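Phosphoglycerol transferase GacH (Streptococcus pyogenes MGAS5005, PDB 6DGM) probably transfers glycerol phosphate onto the rhamnose polysaccharide of the streptococcal cell wall, using the manganese-binding, sulfatase-like domain that makes up this chain. Local coordinates at residues 22-27 against 329-334; 52-57 against 290-295; 276-281 against 286-291; 370-373 against 377-380. One frame throughout, in Å; residues are numbered along the deposited sequence.

Interaction 1 (22-27 against 329-334); sequences QKLAED and YYALLT
Leu24 carries its CG opposite the main-chain nitrogen (chi1 -177°), and the second torsion (chi2 65°) brings CD2 up to the Ala331 turn of the other helix. There CD2 lies 4.1 Å from Ala331 CB and 3.9 Å from Ala331 O, so one methyl of the leucine meets both the alanine side chain and its carbonyl. Beside it, Ala331 CB rests against the backbone of helix 11-29: it is 3.8 Å from Ala25 N and 4.0 Å from Ala25 CB. Because only methyl groups separate the two backbones here, the CA atoms of Ala25 and Ala331 approach to 5.2 Å, a short spacing for two helices. Methyl groups make the contact, touching backbone atoms as well as each other.

Inside 329-334, Thr334 turns its hydroxyl back into its own helix, and OG1 donates to Tyr330 O at 2.7 Å. That carbonyl also takes the Thr334 N bond of the helix, the two donors reaching it from opposite faces of its plane. The far side of this helix is covered by Leu358 and Ile361 of helix 349-365, and Leu24 also touches Glu335.

Calcium ligand Asp31 follows soon after helix 11-29 and lies about 10 Å from Leu24, measured between side chains. What the geometry displays is close helix-to-helix packing through small residues, alanine against alanine, joining the N-terminal helix to helix 328-339.

Interaction 2 (52-57 against 290-295); sequences PDRVSN and LTDYFI
Arg54 reaches from a short 3-10 turn to Asp292 on strand 290-297, part of the large mixed sheet of the alkaline-phosphatase-like sulfatase fold. Its CB points toward the strand, and the side chain also touches Leu79 of strand 77-81. A bend at chi3 (-58°) then swings the guanidinium onto the strand's polar atoms. Arg54 NE donates to a water at 3.2 Å, and this water donates to Leu290 O at 2.7 Å.

At the tip, Arg54 NH2 grips two acceptors: Leu290 O at 3.0 Å, approached from above the carbonyl plane, and Asp292 OD1 at 2.9 Å. Arg54 NH1 takes the other carboxylate oxygen, Asp292 OD2, at 2.9 Å. This is an end-on salt bridge with one nitrogen for each oxygen, and it would hold the guanidinium against rotation. The buried carboxylate has further partners, since Lys72 NZ forms a salt bridge with OD2 and Asp51 N donates to OD1; the lysine and arginine charges, with the amide N-H, would probably favour the ionised carboxylate.

The two flat groups are not coplanar: their planes are 57° apart, and NH2 meets Asp292 OD1 from 59° out of the carboxylate plane while OD1 lies nearly in the guanidinium plane.

Interaction 3 (276-281 against 286-291); sequences YPDSAF and ENKYLT
Phe281 and Lys288 meet within the connection between strands 263-269 and 290-297, two antiparallel neighbours in the central sheet. Both residues sit on 3-10 turns, 278-281 and 286-288, which face each other across four intervening residues.

The apolar part is a CH-pi contact. Lys288 CB stands over the middle of the Phe281 ring, 3.8 Å from its centroid and only 12° off the ring normal. The backbone joins in, as Lys288 CA lies over the same face at 3.6 Å from Phe281 CE1. At the ring's near side, Asn287 CB comes to 4.1 Å from Phe281 CD1. Lys288 leaves its backbone with CG opposite the nitrogen (chi1 -176°) and stays extended to the end, crossing the phenylalanine side chain at about a right angle. On the side of the lysine chain away from Phe281, CG lies over the Tyr289 ring, offset toward the rim.

The polar part is looser: a water lies between Phe281 O and Asn287 ND2, which donates to it at 3.1 Å.

The charged part lies at the far end of the lysine chain. Outside the two segments, the ammonium makes a cation-pi contact with Tyr85, whose hydroxyl accepts from Tyr276 N. Lys288 is therefore placed by an aliphatic half held between the Phe281 and Tyr289 rings, on opposite sides of it, and a charged half shared between Tyr85 and the carboxylate of Asp278. That salt bridge is direct, with Lys288 NZ donating to Asp278 OD1 at 2.8 Å on the syn lone pair, the side of the other carboxylate oxygen.

Interaction 4 (370-373 against 377-380); sequences GYLL and TFFK
The Phe378 ring carries Leu372 CD2 over one face, 3.9 Å above the plane and displaced toward the rim, while at its edge, in plane, sits Phe379 CD2. The Phe379 ring in turn has Phe378 CD2 over the centre of one face, 3.6 Å above the plane. The two phenylalanines, adjacent in the chain, are thus turned so that the edge of one meets the face of the other.

Leu372 divides its branches between them. Its CD2 methyl is 4.1 Å from the Phe378 centroid and 19° off the ring normal, a CH-pi contact which touches Phe378 CG and CD2, each 3.9 Å away. Its CD1 methyl instead approaches Phe379 obliquely, lying 4.0 Å from Phe379 CZ. The leucine side chain crosses that of Phe379 at about a right angle. The rings reach these places by different first torsions: Phe378 has CG opposite its backbone nitrogen (chi1 -174°), whereas Phe379 has CG beside the nitrogen (chi1 -65°), which splays the two consecutive side chains onto different branches of one leucine.

The backbone turns place the three side chains. Lys380 N bonds back to Thr377 O at 3.1 Å, closing a type I beta turn with both phenylalanines in its middle positions. Across from it, Leu372 N and Tyr371 N both donate to the carboxylate of Asp364. Around the cluster, Ile361 and Val365 of helix 349-365 and Ile14 of helix 11-29 supply more apolar cover, and His124 stacks on Phe379. The result is a hydrophobic cluster in which the chain's C-terminal tail folds back, through a beta turn, onto helices 11-29, 328-339 and 349-365.

The four contacts form two groups. Interactions 2 and 3 have centres about 10 Å apart, share Leu290 and Thr291, and both end on strand 290-297 of the sulfatase-like fold, near the manganese site; a probable backbone hydrogen bond from Asn57 N to Ala280 O joins them. Interactions 1 and 4 have centres about 13 Å apart and meet through Tyr329 N and Phe378 O and through Gln22 OE1 and Thr377 OG1, binding the C-terminal tail to helices 11-29 and 328-339. Between interactions 3 and 4 the centres are about 40 Å apart, on opposite sides of the chain's centre. Along the chain, interaction 1 spans interactions 2 and 3, while interaction 4 follows, so N- and C-terminal parts pack together away from interactions 2 and 3.

Interaction 1 (22-27 against 329-334)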
# COMPACT_ATOMS: atom_id res chain seq x y z
N GLN A 22 -5.83 23.48 7.71
CA GLN A 22 -6.39 23.50 9.05
C GLN A 22 -7.90 23.69 8.97
O GLN A 22 -8.67 22.98 9.63
CB GLN A 22 -5.74 24.60 9.88
CG GLN A 22 -6.06 24.50 11.37
CD GLN A 22 -5.43 23.28 12.02
OE1 GLN A 22 -4.21 23.09 11.97
NE2 GLN A 22 -6.26 22.43 12.63
N LYS A 23 -8.35 24.64 8.15
CA LYS A 23 -9.78 24.89 8.03
C LYS A 23 -10.48 23.73 7.33
O LYS A 23 -11.59 23.34 7.72
CB LYS A 23 -10.05 26.19 7.29
CG LYS A 23 -11.52 26.55 7.32
CD LYS A 23 -11.77 27.99 6.89
CE LYS A 23 -13.25 28.33 7.03
NZ LYS A 23 -13.53 29.75 6.66
N LEU A 24 -9.85 23.16 6.30
CA LEU A 24 -10.49 22.05 5.60
C LEU A 24 -10.63 20.84 6.51
O LEU A 24 -11.67 20.17 6.50
CB LEU A 24 -9.72 21.69 4.33
CG LEU A 24 -10.38 20.59 3.50
CD1 LEU A 24 -11.71 21.04 2.95
CD2 LEU A 24 -9.48 20.15 2.37
N ALA A 25 -9.62 20.57 7.34
CA ALA A 25 -9.73 19.48 8.30
C ALA A 25 -10.91 19.69 9.25
O ALA A 25 -11.65 18.75 9.55
CB ALA A 25 -8.43 19.36 9.09
N GLU A 26 -11.09 20.92 9.73
CA GLU A 26 -12.25 21.22 10.57
C GLU A 26 -13.55 20.98 9.81
O GLU A 26 -14.49 20.39 10.36
CB GLU A 26 -12.14 22.66 11.07
CG GLU A 26 -10.96 22.87 12.01
CD GLU A 26 -10.63 24.33 12.25
OE1 GLU A 26 -11.48 25.20 11.96
OE2 GLU A 26 -9.51 24.61 12.73
N ASP A 27 -13.61 21.39 8.55
CA ASP A 27 -14.83 21.18 7.77
C ASP A 27 -15.09 19.69 7.57
O ASP A 27 -16.21 19.21 7.76
CB ASP A 27 -14.73 21.89 6.42
CG ASP A 27 -14.69 23.41 6.55
OD1 ASP A 27 -15.20 23.95 7.55
OD2 ASP A 27 -14.15 24.07 5.63
N TYR A 329 -2.81 17.62 7.37
CA TYR A 329 -2.07 16.81 6.40
C TYR A 329 -2.99 15.83 5.67
O TYR A 329 -2.99 15.76 4.44
CB TYR A 329 -0.94 16.06 7.13
CG TYR A 329 -0.02 15.22 6.26
CD1 TYR A 329 0.60 15.75 5.13
CD2 TYR A 329 0.28 13.90 6.60
CE1 TYR A 329 1.45 14.98 4.35
CE2 TYR A 329 1.15 13.12 5.83
CZ TYR A 329 1.73 13.67 4.71
OH TYR A 329 2.59 12.91 3.96
N TYR A 330 -3.80 15.06 6.41
CA TYR A 330 -4.69 14.10 5.76
C TYR A 330 -5.89 14.75 5.07
O TYR A 330 -6.46 14.14 4.16
CB TYR A 330 -5.09 12.94 6.71
CG TYR A 330 -3.89 12.04 6.98
CD1 TYR A 330 -3.23 11.41 5.94
CD2 TYR A 330 -3.43 11.85 8.26
CE1 TYR A 330 -2.11 10.61 6.18
CE2 TYR A 330 -2.34 11.05 8.51
CZ TYR A 330 -1.68 10.44 7.48
OH TYR A 330 -0.59 9.66 7.77
N ALA A 331 -6.24 15.99 5.45
CA ALA A 331 -7.20 16.76 4.66
C ALA A 331 -6.63 17.07 3.27
O ALA A 331 -7.30 16.88 2.25
CB ALA A 331 -7.59 18.05 5.39
N LEU A 332 -5.40 17.57 3.22
CA LEU A 332 -4.72 17.75 1.94
C LEU A 332 -4.68 16.45 1.15
O LEU A 332 -4.98 16.42 -0.04
CB LEU A 332 -3.31 18.28 2.16
CG LEU A 332 -2.32 18.22 0.99
CD1 LEU A 332 -2.82 19.03 -0.19
CD2 LEU A 332 -0.97 18.72 1.46
N LEU A 333 -4.30 15.36 1.81
CA LEU A 333 -4.20 14.08 1.12
C LEU A 333 -5.57 13.57 0.68
O LEU A 333 -5.65 12.82 -0.30
CB LEU A 333 -3.46 13.06 1.98
CG LEU A 333 -1.99 13.43 2.24
CD1 LEU A 333 -1.41 12.59 3.36
CD2 LEU A 333 -1.19 13.26 0.96
N THR A 334 -6.64 13.96 1.37
CA THR A 334 -7.98 13.64 0.90
C THR A 334 -8.32 14.41 -0.36
O THR A 334 -8.92 13.86 -1.29
CB THR A 334 -9.00 13.92 2.01
OG1 THR A 334 -8.68 13.10 3.14
CG2 THR A 334 -10.42 13.59 1.56

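Interaction 2 (52-57 against 290-295)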
# COMPACT_ATOMS: atom_id res chain seq x y z
N PRO A 52 -4.51 -11.69 -13.50
CA PRO A 52 -4.08 -11.87 -14.90
C PRO A 52 -5.17 -11.63 -15.92
O PRO A 52 -4.86 -11.40 -17.10
CB PRO A 52 -3.56 -13.31 -14.93
CG PRO A 52 -4.06 -13.97 -13.70
CD PRO A 52 -4.41 -12.92 -12.70
N ASP A 53 -6.44 -11.65 -15.51
CA ASP A 53 -7.54 -11.42 -16.44
C ASP A 53 -7.50 -10.03 -17.06
O ASP A 53 -8.11 -9.82 -18.11
CB ASP A 53 -8.87 -11.63 -15.71
CG ASP A 53 -10.06 -11.59 -16.64
OD1 ASP A 53 -9.87 -11.74 -17.87
OD2 ASP A 53 -11.19 -11.40 -16.13
N ARG A 54 -6.80 -9.07 -16.45
CA ARG A 54 -6.69 -7.74 -17.03
C ARG A 54 -5.62 -7.65 -18.11
O ARG A 54 -5.53 -6.63 -18.80
CB ARG A 54 -6.35 -6.69 -15.96
CG ARG A 54 -7.52 -6.14 -15.23
CD ARG A 54 -7.14 -4.85 -14.50
NE ARG A 54 -6.04 -5.04 -13.57
CZ ARG A 54 -6.17 -5.63 -12.39
NH1 ARG A 54 -7.35 -6.10 -12.00
NH2 ARG A 54 -5.12 -5.75 -11.60
N VAL A 55 -4.77 -8.66 -18.24
CA VAL A 55 -3.76 -8.68 -19.29
C VAL A 55 -4.41 -9.19 -20.56
O VAL A 55 -4.83 -10.35 -20.63
CB VAL A 55 -2.55 -9.53 -18.88
CG1 VAL A 55 -1.47 -9.43 -19.92
CG2 VAL A 55 -2.06 -9.07 -17.51
N SER A 56 -4.48 -8.32 -21.58
CA SER A 56 -5.38 -8.52 -22.71
C SER A 56 -5.17 -9.87 -23.39
O SER A 56 -6.14 -10.55 -23.75
CB SER A 56 -5.18 -7.40 -23.75
OG SER A 56 -5.35 -6.12 -23.17
N ASN A 57 -3.92 -10.24 -23.65
CA ASN A 57 -3.66 -11.40 -24.50
C ASN A 57 -3.49 -12.69 -23.72
O ASN A 57 -3.02 -13.68 -24.29
CB ASN A 57 -2.44 -11.16 -25.39
CG ASN A 57 -2.71 -10.14 -26.47
OD1 ASN A 57 -3.85 -9.93 -26.87
ND2 ASN A 57 -1.65 -9.53 -26.97
N LEU A 290 -1.10 -1.68 -13.31
CA LEU A 290 -2.34 -1.59 -12.55
C LEU A 290 -2.58 -2.89 -11.79
O LEU A 290 -2.91 -3.93 -12.39
CB LEU A 290 -3.52 -1.27 -13.47
CG LEU A 290 -3.50 0.12 -14.09
CD1 LEU A 290 -4.57 0.27 -15.13
CD2 LEU A 290 -3.65 1.19 -12.99
N THR A 291 -2.46 -2.82 -10.46
CA THR A 291 -2.72 -3.95 -9.58
C THR A 291 -4.08 -3.78 -8.90
O THR A 291 -4.75 -2.75 -9.03
CB THR A 291 -1.63 -4.06 -8.52
OG1 THR A 291 -1.74 -2.93 -7.63
CG2 THR A 291 -0.24 -4.07 -9.14
N ASP A 292 -4.47 -4.80 -8.13
CA ASP A 292 -5.72 -4.79 -7.36
C ASP A 292 -5.51 -4.28 -5.95
O ASP A 292 -4.47 -4.52 -5.33
CB ASP A 292 -6.27 -6.22 -7.29
CG ASP A 292 -6.55 -6.78 -8.66
OD1 ASP A 292 -5.61 -7.35 -9.28
OD2 ASP A 292 -7.70 -6.63 -9.14
N TYR A 293 -6.50 -3.56 -5.43
CA TYR A 293 -6.51 -3.20 -4.02
C TYR A 293 -7.93 -3.29 -3.47
O TYR A 293 -8.92 -3.18 -4.20
CB TYR A 293 -5.95 -1.78 -3.76
CG TYR A 293 -6.99 -0.68 -3.90
CD1 TYR A 293 -7.76 -0.28 -2.80
CD2 TYR A 293 -7.24 -0.06 -5.13
CE1 TYR A 293 -8.73 0.68 -2.93
CE2 TYR A 293 -8.21 0.91 -5.26
CZ TYR A 293 -8.95 1.28 -4.15
OH TYR A 293 -9.92 2.25 -4.24
N PHE A 294 -8.01 -3.48 -2.16
CA PHE A 294 -9.26 -3.30 -1.44
C PHE A 294 -8.97 -2.76 -0.04
O PHE A 294 -7.87 -2.92 0.50
CB PHE A 294 -10.14 -4.56 -1.41
CG PHE A 294 -9.58 -5.74 -0.65
CD1 PHE A 294 -9.59 -5.76 0.73
CD2 PHE A 294 -9.09 -6.85 -1.32
CE1 PHE A 294 -9.10 -6.83 1.44
CE2 PHE A 294 -8.61 -7.95 -0.62
CZ PHE A 294 -8.62 -7.94 0.76
N ILE A 295 -9.99 -2.12 0.53
CA ILE A 295 -9.95 -1.60 1.89
C ILE A 295 -11.18 -2.19 2.57
O ILE A 295 -12.31 -1.84 2.20
CB ILE A 295 -9.96 -0.06 1.92
CG1 ILE A 295 -8.74 0.49 1.16
CG2 ILE A 295 -9.95 0.41 3.36
CD1 ILE A 295 -8.65 2.02 1.10
O HOH W 1 -3.05 -5.19 -14.74

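Interaction 3 (276-281 against 286-291)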
# COMPACT_ATOMS: atom_id res chain seq x y z
N TYR A 276 5.43 -11.16 -17.96
CA TYR A 276 4.75 -10.93 -19.22
C TYR A 276 5.66 -10.17 -20.19
O TYR A 276 6.32 -9.22 -19.78
CB TYR A 276 3.52 -10.06 -19.00
CG TYR A 276 2.48 -10.56 -18.03
CD1 TYR A 276 1.54 -11.50 -18.44
CD2 TYR A 276 2.41 -10.07 -16.73
CE1 TYR A 276 0.56 -11.95 -17.58
CE2 TYR A 276 1.43 -10.52 -15.85
CZ TYR A 276 0.51 -11.47 -16.28
OH TYR A 276 -0.48 -11.90 -15.41
N PRO A 277 5.67 -10.55 -21.46
CA PRO A 277 6.25 -9.67 -22.48
C PRO A 277 5.33 -8.49 -22.74
O PRO A 277 4.13 -8.54 -22.48
CB PRO A 277 6.35 -10.58 -23.71
CG PRO A 277 5.23 -11.53 -23.54
CD PRO A 277 5.07 -11.76 -22.05
N ASP A 278 5.91 -7.40 -23.24
CA ASP A 278 5.11 -6.21 -23.51
C ASP A 278 3.96 -6.51 -24.46
O ASP A 278 2.90 -5.88 -24.37
CB ASP A 278 5.97 -5.08 -24.08
CG ASP A 278 6.73 -4.32 -23.00
OD1 ASP A 278 6.52 -4.56 -21.80
OD2 ASP A 278 7.56 -3.46 -23.39
N SER A 279 4.13 -7.47 -25.37
CA SER A 279 3.07 -7.80 -26.31
C SER A 279 1.80 -8.25 -25.59
O SER A 279 0.71 -8.12 -26.15
CB SER A 279 3.56 -8.92 -27.22
OG SER A 279 3.68 -10.11 -26.48
N ALA A 280 1.93 -8.80 -24.39
CA ALA A 280 0.78 -9.29 -23.64
C ALA A 280 -0.28 -8.21 -23.43
O ALA A 280 -1.47 -8.53 -23.32
CB ALA A 280 1.20 -9.84 -22.28
N PHE A 281 0.12 -6.95 -23.37
CA PHE A 281 -0.80 -5.87 -23.03
C PHE A 281 -1.51 -5.26 -24.24
O PHE A 281 -2.41 -4.43 -24.05
CB PHE A 281 -0.04 -4.82 -22.22
CG PHE A 281 0.62 -5.39 -21.00
CD1 PHE A 281 -0.12 -5.68 -19.87
CD2 PHE A 281 1.97 -5.70 -21.00
CE1 PHE A 281 0.47 -6.24 -18.76
CE2 PHE A 281 2.57 -6.25 -19.88
CZ PHE A 281 1.82 -6.53 -18.77
N GLU A 286 -1.24 0.54 -20.23
CA GLU A 286 -1.49 1.00 -18.87
C GLU A 286 -1.63 -0.19 -17.92
O GLU A 286 -1.25 -0.08 -16.74
CB GLU A 286 -2.72 1.91 -18.82
CG GLU A 286 -4.05 1.23 -19.13
CD GLU A 286 -4.37 1.18 -20.62
OE1 GLU A 286 -3.50 1.53 -21.45
OE2 GLU A 286 -5.51 0.81 -20.96
N ASN A 287 -2.13 -1.33 -18.41
CA ASN A 287 -2.36 -2.48 -17.55
C ASN A 287 -1.07 -3.14 -17.08
O ASN A 287 -1.11 -3.99 -16.19
CB ASN A 287 -3.25 -3.50 -18.26
CG ASN A 287 -4.70 -3.06 -18.31
OD1 ASN A 287 -5.21 -2.46 -17.37
ND2 ASN A 287 -5.37 -3.35 -19.41
N LYS A 288 0.08 -2.75 -17.63
CA LYS A 288 1.35 -3.23 -17.08
C LYS A 288 1.61 -2.69 -15.68
O LYS A 288 2.46 -3.25 -14.98
CB LYS A 288 2.47 -2.85 -18.04
CG LYS A 288 3.84 -3.35 -17.69
CD LYS A 288 4.81 -3.06 -18.86
CE LYS A 288 6.25 -3.28 -18.46
NZ LYS A 288 7.17 -3.00 -19.62
N TYR A 289 0.89 -1.64 -15.25
CA TYR A 289 1.15 -0.97 -13.99
C TYR A 289 -0.08 -0.84 -13.11
O TYR A 289 -0.10 -0.00 -12.20
CB TYR A 289 1.76 0.42 -14.25
CG TYR A 289 3.06 0.32 -15.01
CD1 TYR A 289 4.25 0.08 -14.36
CD2 TYR A 289 3.08 0.42 -16.41
CE1 TYR A 289 5.44 -0.02 -15.04
CE2 TYR A 289 4.28 0.30 -17.11
CZ TYR A 289 5.46 0.08 -16.42
OH TYR A 289 6.64 -0.04 -17.11
N LEU A 290 -1.10 -1.68 -13.31
CA LEU A 290 -2.34 -1.59 -12.55
C LEU A 290 -2.58 -2.89 -11.79
O LEU A 290 -2.91 -3.93 -12.39
CB LEU A 290 -3.52 -1.27 -13.47
CG LEU A 290 -3.50 0.12 -14.09
CD1 LEU A 290 -4.57 0.27 -15.13
CD2 LEU A 290 -3.65 1.19 -12.99
N THR A 291 -2.46 -2.82 -10.46
CA THR A 291 -2.72 -3.95 -9.58
C THR A 291 -4.08 -3.78 -8.90
O THR A 291 -4.75 -2.75 -9.03
CB THR A 291 -1.63 -4.06 -8.52
OG1 THR A 291 -1.74 -2.93 -7.63
CG2 THR A 291 -0.24 -4.07 -9.14
O HOH W 2 -3.80 -5.24 -21.37

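Interaction 4 (370-373 against 377-380)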
# COMPACT_ATOMS: atom_id res chain seq x y z
N GLY A 370 12.00 22.55 6.68
CA GLY A 370 11.25 22.23 7.88
C GLY A 370 10.44 23.40 8.40
O GLY A 370 10.34 23.58 9.62
N TYR A 371 9.89 24.21 7.50
CA TYR A 371 9.03 25.31 7.91
C TYR A 371 7.81 24.82 8.67
O TYR A 371 7.24 25.56 9.49
CB TYR A 371 8.59 26.11 6.69
CG TYR A 371 9.69 26.89 6.02
CD1 TYR A 371 10.58 27.66 6.76
CD2 TYR A 371 9.83 26.88 4.63
CE1 TYR A 371 11.58 28.39 6.15
CE2 TYR A 371 10.84 27.61 4.01
CZ TYR A 371 11.71 28.36 4.78
OH TYR A 371 12.73 29.09 4.20
N LEU A 372 7.37 23.58 8.42
CA LEU A 372 6.18 23.08 9.09
C LEU A 372 6.38 22.90 10.59
O LEU A 372 5.39 22.72 11.30
CB LEU A 372 5.76 21.75 8.47
CG LEU A 372 5.01 21.89 7.16
CD1 LEU A 372 4.90 20.55 6.47
CD2 LEU A 372 3.63 22.46 7.38
N LEU A 373 7.62 22.96 11.08
CA LEU A 373 7.85 22.83 12.52
C LEU A 373 7.19 23.96 13.30
O LEU A 373 6.95 23.82 14.50
CB LEU A 373 9.35 22.78 12.82
CG LEU A 373 10.09 21.57 12.23
CD1 LEU A 373 11.59 21.73 12.42
CD2 LEU A 373 9.62 20.26 12.84
N THR A 377 -0.04 22.08 14.64
CA THR A 377 -1.21 21.22 14.50
C THR A 377 -1.34 20.61 13.10
O THR A 377 -2.32 19.90 12.84
CB THR A 377 -2.48 21.98 14.88
OG1 THR A 377 -2.69 23.07 13.97
CG2 THR A 377 -2.37 22.55 16.30
N PHE A 378 -0.38 20.84 12.21
CA PHE A 378 -0.57 20.41 10.83
C PHE A 378 -0.70 18.89 10.73
O PHE A 378 -1.46 18.38 9.90
CB PHE A 378 0.58 20.87 9.95
CG PHE A 378 0.37 20.57 8.49
CD1 PHE A 378 -0.52 21.33 7.74
CD2 PHE A 378 1.04 19.53 7.86
CE1 PHE A 378 -0.72 21.07 6.39
CE2 PHE A 378 0.85 19.27 6.53
CZ PHE A 378 -0.04 20.04 5.79
N PHE A 379 0.06 18.16 11.53
CA PHE A 379 0.02 16.70 11.48
C PHE A 379 -0.82 16.11 12.60
O PHE A 379 -0.89 14.88 12.73
CB PHE A 379 1.43 16.12 11.52
CG PHE A 379 2.26 16.47 10.31
CD1 PHE A 379 2.08 15.77 9.11
CD2 PHE A 379 3.21 17.48 10.35
CE1 PHE A 379 2.84 16.06 8.00
CE2 PHE A 379 3.97 17.79 9.22
CZ PHE A 379 3.79 17.10 8.05
N LYS A 380 -1.44 16.95 13.42
CA LYS A 380 -2.26 16.47 14.53
C LYS A 380 -3.72 16.37 14.09
O LYS A 380 -4.18 17.09 13.21
CB LYS A 380 -2.12 17.39 15.74
CG LYS A 380 -0.71 17.39 16.32
CD LYS A 380 -0.56 18.31 17.51
CE LYS A 380 0.86 18.24 18.08
NZ LYS A 380 1.04 19.19 19.22